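Local coordinates for protein 1-deoxy-D-xylulose 5-phosphate reductoisomerase (Zymomonas mobilis, PDB 1R0K) that catalyses the NADPH-dependent rearrangement and reduction of 1-deoxy-D-xylulose 5-phosphate to 2-C-methyl-D-erythritol 4-phosphate, a step of isoprenoid biosynthesis that requires a divalent metal ion, at residues A99-I102 with K108-L111; A85-A90 with T110-R115. All coordinates share one frame; numbering follows the deposited sequence.

Interaction 1 of 2, residues A99-I102 with K108-L111; sequences AAII and KATL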
loop_
_atom_site.group_PDB
_atom_site.type_symbol
_atom_site.label_atom_id
_atom_site.label_comp_id
_atom_site.label_asym_id
_atom_site.label_seq_id
_atom_site.Cartn_x
_atom_site.Cartn_y
_atom_site.Cartn_z
ATOM N N ALA B 99 -4.903 -23.423 7.108
ATOM C CA ALA B 99 -3.964 -24.291 7.809
ATOM C C ALA B 99 -3.560 -23.575 9.084
ATOM O O ALA B 99 -2.611 -22.791 9.091
ATOM C CB ALA B 99 -2.748 -24.547 6.947
ATOM N N ALA B 100 -4.280 -23.854 10.166
ATOM C CA ALA B 100 -4.013 -23.188 11.428
ATOM C C ALA B 100 -3.618 -24.098 12.587
ATOM O O ALA B 100 -3.678 -23.686 13.742
ATOM C CB ALA B 100 -5.213 -22.334 11.811
ATOM N N ILE B 101 -3.230 -25.332 12.286
ATOM C CA ILE B 101 -2.784 -26.253 13.328
ATOM C C ILE B 101 -1.360 -25.800 13.655
ATOM O O ILE B 101 -0.522 -25.738 12.765
ATOM C CB ILE B 101 -2.736 -27.710 12.814
ATOM C CG1 ILE B 101 -4.147 -28.176 12.436
ATOM C CG2 ILE B 101 -2.142 -28.626 13.890
ATOM C CD1 ILE B 101 -4.172 -29.502 11.705
ATOM N N ILE B 102 -1.082 -25.482 14.916
ATOM C CA ILE B 102 0.258 -25.016 15.279
ATOM C C ILE B 102 1.247 -26.134 15.599
ATOM O O ILE B 102 0.853 -27.268 15.874
ATOM C CB ILE B 102 0.207 -24.057 16.491
ATOM C CG1 ILE B 102 -0.144 -24.831 17.765
ATOM C CG2 ILE B 102 -0.838 -22.973 16.246
ATOM C CD1 ILE B 102 -0.090 -23.986 19.029
ATOM N N LYS B 108 2.262 -32.235 8.593
ATOM C CA LYS B 108 1.700 -33.273 7.732
ATOM C C LYS B 108 0.408 -32.882 7.027
ATOM O O LYS B 108 0.276 -33.067 5.818
ATOM C CB LYS B 108 1.463 -34.549 8.537
ATOM C CG LYS B 108 2.703 -35.386 8.767
ATOM C CD LYS B 108 3.157 -36.025 7.475
ATOM C CE LYS B 108 4.295 -37.004 7.713
ATOM N NZ LYS B 108 4.688 -37.686 6.447
ATOM N N ALA B 109 -0.550 -32.350 7.779
ATOM C CA ALA B 109 -1.828 -31.950 7.199
ATOM C C ALA B 109 -1.640 -30.752 6.277
ATOM O O ALA B 109 -2.271 -30.664 5.222
ATOM C CB ALA B 109 -2.827 -31.607 8.305
ATOM N N THR B 110 -0.775 -29.830 6.684
ATOM C CA THR B 110 -0.512 -28.633 5.892
ATOM C C THR B 110 0.072 -29.028 4.540
ATOM O O THR B 110 -0.382 -28.559 3.496
ATOM C CB THR B 110 0.457 -27.688 6.636
ATOM O OG1 THR B 110 -0.152 -27.257 7.861
ATOM C CG2 THR B 110 0.781 -26.467 5.793
ATOM N N LEU B 111 1.071 -29.902 4.555
ATOM C CA LEU B 111 1.682 -30.343 3.309
ATOM C C LEU B 111 0.656 -31.078 2.456
ATOM O O LEU B 111 0.599 -30.886 1.241
ATOM C CB LEU B 111 2.868 -31.262 3.585
ATOM C CG LEU B 111 3.542 -31.833 2.332
ATOM C CD1 LEU B 111 3.840 -30.718 1.347
ATOM C CD2 LEU B 111 4.819 -32.561 2.729
HETATM O O HOH W 1 -2.232 -26.533 9.534
#
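The methyl of Ala-99 faces the branched end of Thr-110 and is where the two segments come together most closely. Ala-99 CB lies 3.9 Å from Thr-110 OG1 and 4.2 Å from Thr-110 CG2, so it meets both branches of the threonine. With OG1 beside the backbone N and anti to the carbonyl carbon (chi1 -62°), the hydroxyl is turned back along its own helix, where it hydrogen-bonds the carbonyl oxygen of Gly-106. A water donates a second bond to Thr-110 OG1 at 2.8 Å and accepts from the amide of Ile-101, its oxygen 3.2 Å from Ile-101 N. The buried hydroxyl is thus gripped by two partners, and the water links the loop backbone to the first turn of the helix. This is the strand-loop-helix corner of the Rossmann-type NADPH-binding domain: strand 96-99 ends at Ala-99, and the chain turns back as helix 107-115 before entering the adjacent parallel strand 119-122. Ala-99 is also bonded through its backbone to Ala-121, and the carbonyl of Ile-101 accepts a bond from the side chain of Asn-124, a residue predicted to bind NADPH. Beyond the water the fit is looser. Ile-101 reaches the helix through the end of its longer branch alone, with CD1 4.2 Å from the CB of Ala-109. That branch is stretched out (chi2 170°), which carries CD1 away from the loop backbone toward the helix. Leu-10 of strand 5-10 touches both Ile-101 and Ala-109, lining this apolar patch from the sheet. Ile-101 itself is partly exposed, whereas Ala-99, Ala-109 and Thr-110 are buried.

Interaction 2 of 2, residues A85-A90 with T110-R115; sequences ALVEAA and TLAAIR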
loop_
_atom_site.group_PDB
_atom_site.type_symbol
_atom_site.label_atom_id
_atom_site.label_comp_id
_atom_site.label_asym_id
_atom_site.label_seq_id
_atom_site.Cartn_x
_atom_site.Cartn_y
_atom_site.Cartn_z
ATOM N N ALA B 85 -6.053 -38.863 10.856
ATOM C CA ALA B 85 -7.362 -38.304 10.526
ATOM C C ALA B 85 -7.235 -36.849 10.084
ATOM O O ALA B 85 -7.981 -36.388 9.214
ATOM C CB ALA B 85 -8.298 -38.411 11.727
ATOM N N LEU B 86 -6.295 -36.130 10.689
ATOM C CA LEU B 86 -6.067 -34.730 10.343
ATOM C C LEU B 86 -5.599 -34.638 8.900
ATOM O O LEU B 86 -6.062 -33.790 8.135
ATOM C CB LEU B 86 -5.004 -34.110 11.257
ATOM C CG LEU B 86 -5.332 -33.925 12.739
ATOM C CD1 LEU B 86 -4.102 -33.362 13.450
ATOM C CD2 LEU B 86 -6.528 -32.983 12.905
ATOM N N VAL B 87 -4.671 -35.509 8.530
ATOM C CA VAL B 87 -4.161 -35.510 7.171
ATOM C C VAL B 87 -5.286 -35.846 6.202
ATOM O O VAL B 87 -5.434 -35.203 5.165
ATOM C CB VAL B 87 -3.014 -36.527 7.008
ATOM C CG1 VAL B 87 -2.604 -36.628 5.542
ATOM C CG2 VAL B 87 -1.825 -36.094 7.856
ATOM N N GLU B 88 -6.092 -36.846 6.543
ATOM C CA GLU B 88 -7.198 -37.237 5.679
ATOM C C GLU B 88 -8.183 -36.089 5.505
ATOM O O GLU B 88 -8.655 -35.832 4.400
ATOM C CB GLU B 88 -7.906 -38.469 6.243
ATOM C CG GLU B 88 -7.044 -39.723 6.209
ATOM C CD GLU B 88 -7.706 -40.911 6.881
ATOM O OE1 GLU B 88 -8.843 -41.260 6.494
ATOM O OE2 GLU B 88 -7.087 -41.494 7.798
ATOM N N ALA B 89 -8.490 -35.389 6.594
ATOM C CA ALA B 89 -9.406 -34.257 6.510
ATOM C C ALA B 89 -8.853 -33.224 5.529
ATOM O O ALA B 89 -9.591 -32.661 4.718
ATOM C CB ALA B 89 -9.589 -33.622 7.883
ATOM N N ALA B 90 -7.546 -32.990 5.603
ATOM C CA ALA B 90 -6.878 -32.023 4.740
ATOM C C ALA B 90 -6.890 -32.451 3.277
ATOM O O ALA B 90 -6.649 -31.641 2.380
ATOM C CB ALA B 90 -5.434 -31.817 5.210
ATOM N N THR B 110 -0.775 -29.830 6.684
ATOM C CA THR B 110 -0.512 -28.633 5.892
ATOM C C THR B 110 0.072 -29.028 4.540
ATOM O O THR B 110 -0.382 -28.559 3.496
ATOM C CB THR B 110 0.457 -27.688 6.636
ATOM O OG1 THR B 110 -0.152 -27.257 7.861
ATOM C CG2 THR B 110 0.781 -26.467 5.793
ATOM N N LEU B 111 1.071 -29.902 4.555
ATOM C CA LEU B 111 1.682 -30.343 3.309
ATOM C C LEU B 111 0.656 -31.078 2.456
ATOM O O LEU B 111 0.599 -30.886 1.241
ATOM C CB LEU B 111 2.868 -31.262 3.585
ATOM C CG LEU B 111 3.542 -31.833 2.332
ATOM C CD1 LEU B 111 3.840 -30.718 1.347
ATOM C CD2 LEU B 111 4.819 -32.561 2.729
ATOM N N ALA B 112 -0.147 -31.928 3.091
ATOM C CA ALA B 112 -1.170 -32.674 2.369
ATOM C C ALA B 112 -2.111 -31.720 1.634
ATOM O O ALA B 112 -2.404 -31.915 0.454
ATOM C CB ALA B 112 -1.964 -33.559 3.330
ATOM N N ALA B 113 -2.585 -30.691 2.333
ATOM C CA ALA B 113 -3.480 -29.700 1.737
ATOM C C ALA B 113 -2.787 -28.994 0.566
ATOM O O ALA B 113 -3.375 -28.803 -0.500
ATOM C CB ALA B 113 -3.894 -28.675 2.787
ATOM N N ILE B 114 -1.535 -28.597 0.769
ATOM C CA ILE B 114 -0.792 -27.929 -0.288
ATOM C C ILE B 114 -0.687 -28.819 -1.529
ATOM O O ILE B 114 -0.863 -28.351 -2.649
ATOM C CB ILE B 114 0.624 -27.543 0.186
ATOM C CG1 ILE B 114 0.529 -26.367 1.161
ATOM C CG2 ILE B 114 1.500 -27.191 -1.008
ATOM C CD1 ILE B 114 1.849 -25.972 1.785
ATOM N N ARG B 115 -0.420 -30.106 -1.321
ATOM C CA ARG B 115 -0.288 -31.045 -2.430
ATOM C C ARG B 115 -1.565 -31.223 -3.255
ATOM O O ARG B 115 -1.503 -31.675 -4.401
ATOM C CB ARG B 115 0.216 -32.396 -1.911
ATOM C CG ARG B 115 1.715 -32.389 -1.594
ATOM C CD ARG B 115 2.175 -33.669 -0.915
ATOM N NE ARG B 115 3.632 -33.769 -0.888
ATOM C CZ ARG B 115 4.310 -34.695 -0.214
ATOM N NH1 ARG B 115 3.667 -35.609 0.500
ATOM N NH2 ARG B 115 5.637 -34.710 -0.256
#
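Val-87 carries CG1 anti to its backbone nitrogen (chi1 173°), which sets this one branch against Ala-112, with Val-87 CG1 3.8 Å from Ala-112 CB. One turn further on, Ala-90 points its methyl toward the partner helix. Its CB stands 4.3 Å from the CB of Ala-112, and the CB of Ala-113 is equally far from Ala-90 CB. The methyl therefore sits across two consecutive alanines of helix 107-115. The backbone joins in at the same place: Ala-90 O comes within 3.8 Å of Ala-113 CA. Small side chains at all three of these positions let the main chains approach closely, with 5.1 Å between the CA atoms of Ala-90 and Ala-113. The segment axes are 8.3 Å apart at their nearest, and the helices run almost side by side in the same direction, at a crossing angle of -20°. Everything that meets between them is apolar carbon or main chain, and main-chain bonds stay within each helix, as from Ala-90 N to Leu-86 O and from Ile-114 N to Thr-110 O. Val-87 and Ala-112 are partly exposed and mark the outer margin of the interface, whereas Ala-90 and Ala-113 are buried. Such near-parallel neighbours are expected of an alpha/beta fold, where helices that follow parallel strands line up along the sheet. Helix 83-90 rests Leu-86 and Ala-89 on strands 31-38 and 56-59, while on its far flank helix 107-115 packs Leu-111 and Ile-114 against helix 132-142, placing it between two helical neighbours.

From the N terminus, the chain first supplies helix 83-90, then strand 96-99 with its outgoing loop, and last helix 107-115, which takes part in both contacts. Interaction 1 closes the short loop leading from the strand into that helix. Interaction 2 spans a longer excursion that contains the whole of this loop, and the two end on overlapping residues, Thr-110 and Leu-111, without crossing. Between them they fix helix 107-115 both to the end of an inner strand of the parallel sheet and to its helical neighbour. The contacts adjoin directly: Ala-90 CB packs 3.4 Å from Ala-109 O, and Val-87 touches Lys-108.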